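Local coordinates for GGDEF and EAL domain-containing protein (Vibrio cholerae O1 str. 2010EL-1786, PDB 6PWK) that binds the second messenger c-di-GMP and probably acts as its receptor in a signalling circuit that controls large adhesins and biofilm formation, at residues Q51-F54 and I55-Y59. Residues are numbered along the deposited sequence; the frame is centred on the assembly and turned at random.
Sequences QAEF and IKELY
The carbonyls of A52, E53 and F54 turn toward the amides of I55 to L58 and start a helix, with A52 at the N-cap. E57 N gives E53 O a hydrogen bond of 3.0 Å. The bonds from I55 N and K56 N to A52 O are weak, and so is the bond from L58 N to F54 O.

The F54 and I55 side chains leave the helix together. F54 CG sits between its own backbone N and carbonyl carbon (chi1 69°), and this turns a face of the ring to I55 CG1. That carbon lies 3.9 Å from the ring centroid, in a CH-pi contact. The same CG1 also packs against A52 CB at 3.7 Å. M70 and L74, from the later part of 53-80, which folds back here, cover this apolar side: M70 touches F54 and I55, and L74 touches A52.

On another side of the turn, E53 and K56 run alongside each other. The E53 chain bends at chi2 (76°), which brings OE1 within 3.3 Å of K56 CD. E53 OE2 is 4.6 Å from K56 NZ, too far for a salt bridge. Q51 NE2 gives E53 OE1 a weak hydrogen bond. Q51 OE1 accepts a hydrogen bond from K163 NZ. E57 lies roughly perpendicular to E53, with E57 OE2 4.1 Å from E53 CG and the carboxylate planes 71° apart. The side chain of E53 is about 10 Å from a bound c-di-GMP.

This strand-to-helix junction, with A52 as N-cap, joins central strand 45-51 of the five-stranded GGDEF-domain sheet to the first turns of the helical region 53-80.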
loop_
_atom_site.group_PDB
_atom_site.type_symbol
_atom_site.label_atom_id
_atom_site.label_comp_id
_atom_site.label_asym_id
_atom_site.label_seq_id
_atom_site.Cartn_x
_atom_site.Cartn_y
_atom_site.Cartn_z
ATOM N N GLN A 51 -0.283 -16.122 -12.899
ATOM C CA GLN A 51 -0.094 -15.265 -11.737
ATOM C C GLN A 51 0.117 -16.118 -10.494
ATOM O O GLN A 51 -0.698 -16.996 -10.192
ATOM C CB GLN A 51 -1.284 -14.330 -11.527
ATOM C CG GLN A 51 -1.179 -13.535 -10.237
ATOM C CD GLN A 51 -2.275 -12.508 -10.087
ATOM O OE1 GLN A 51 -3.086 -12.313 -10.992
ATOM N NE2 GLN A 51 -2.307 -11.842 -8.940
ATOM N N ALA A 52 1.204 -15.845 -9.774
ATOM C CA ALA A 52 1.542 -16.574 -8.554
ATOM C C ALA A 52 1.223 -15.683 -7.357
ATOM O O ALA A 52 2.077 -14.976 -6.821
ATOM C CB ALA A 52 3.007 -17.000 -8.573
ATOM N N GLU A 53 -0.044 -15.724 -6.938
ATOM C CA GLU A 53 -0.457 -14.955 -5.770
ATOM C C GLU A 53 0.174 -15.497 -4.494
ATOM O O GLU A 53 0.398 -14.738 -3.543
ATOM C CB GLU A 53 -1.985 -14.952 -5.660
ATOM C CG GLU A 53 -2.549 -14.184 -4.468
ATOM C CD GLU A 53 -2.521 -12.675 -4.654
ATOM O OE1 GLU A 53 -1.925 -12.196 -5.642
ATOM O OE2 GLU A 53 -3.106 -11.964 -3.808
ATOM N N PHE A 54 0.482 -16.796 -4.457
ATOM C CA PHE A 54 1.104 -17.368 -3.268
ATOM C C PHE A 54 2.512 -16.825 -3.053
ATOM O O PHE A 54 2.992 -16.786 -1.915
ATOM C CB PHE A 54 1.120 -18.896 -3.363
ATOM C CG PHE A 54 2.052 -19.439 -4.411
ATOM C CD1 PHE A 54 1.682 -19.457 -5.746
ATOM C CD2 PHE A 54 3.289 -19.952 -4.057
ATOM C CE1 PHE A 54 2.533 -19.965 -6.710
ATOM C CE2 PHE A 54 4.145 -20.461 -5.016
ATOM C CZ PHE A 54 3.766 -20.468 -6.345
ATOM N N ILE A 55 3.184 -16.401 -4.125
ATOM C CA ILE A 55 4.469 -15.729 -3.968
ATOM C C ILE A 55 4.268 -14.335 -3.387
ATOM O O ILE A 55 5.085 -13.853 -2.594
ATOM C CB ILE A 55 5.216 -15.687 -5.314
ATOM C CG1 ILE A 55 5.458 -17.107 -5.830
ATOM C CG2 ILE A 55 6.534 -14.941 -5.173
ATOM C CD1 ILE A 55 6.358 -17.174 -7.045
ATOM N N LYS A 56 3.172 -13.672 -3.764
ATOM C CA LYS A 56 2.852 -12.373 -3.181
ATOM C C LYS A 56 2.592 -12.493 -1.685
ATOM O O LYS A 56 3.001 -11.627 -0.902
ATOM C CB LYS A 56 1.642 -11.766 -3.891
ATOM C CG LYS A 56 1.197 -10.414 -3.353
ATOM C CD LYS A 56 -0.044 -9.922 -4.086
ATOM C CE LYS A 56 -0.400 -8.493 -3.698
ATOM N NZ LYS A 56 -0.751 -8.362 -2.255
ATOM N N GLU A 57 1.910 -13.563 -1.268
ATOM C CA GLU A 57 1.684 -13.787 0.154
ATOM C C GLU A 57 2.976 -14.134 0.882
ATOM O O GLU A 57 3.105 -13.859 2.080
ATOM C CB GLU A 57 0.646 -14.895 0.349
ATOM C CG GLU A 57 -0.778 -14.465 0.034
ATOM C CD GLU A 57 -1.690 -15.631 -0.297
ATOM O OE1 GLU A 57 -1.214 -16.785 -0.302
ATOM O OE2 GLU A 57 -2.887 -15.388 -0.561
ATOM N N LEU A 58 3.941 -14.727 0.177
ATOM C CA LEU A 58 5.185 -15.131 0.823
ATOM C C LEU A 58 6.089 -13.939 1.104
ATOM O O LEU A 58 6.897 -13.983 2.039
ATOM C CB LEU A 58 5.910 -16.156 -0.050
ATOM C CG LEU A 58 7.128 -16.853 0.558
ATOM C CD1 LEU A 58 6.710 -17.704 1.744
ATOM C CD2 LEU A 58 7.848 -17.693 -0.485
ATOM N N TYR A 59 5.958 -12.863 0.323
ATOM C CA TYR A 59 6.953 -11.794 0.362
ATOM C C TYR A 59 6.952 -11.064 1.700
ATOM O O TYR A 59 8.013 -10.851 2.295
ATOM C CB TYR A 59 6.726 -10.820 -0.796
ATOM C CG TYR A 59 7.755 -10.968 -1.897
ATOM C CD1 TYR A 59 7.573 -11.878 -2.929
ATOM C CD2 TYR A 59 8.918 -10.205 -1.895
ATOM C CE1 TYR A 59 8.514 -12.021 -3.933
ATOM C CE2 TYR A 59 9.865 -10.341 -2.894
ATOM C CZ TYR A 59 9.656 -11.251 -3.911
ATOM O OH TYR A 59 10.592 -11.394 -4.909
#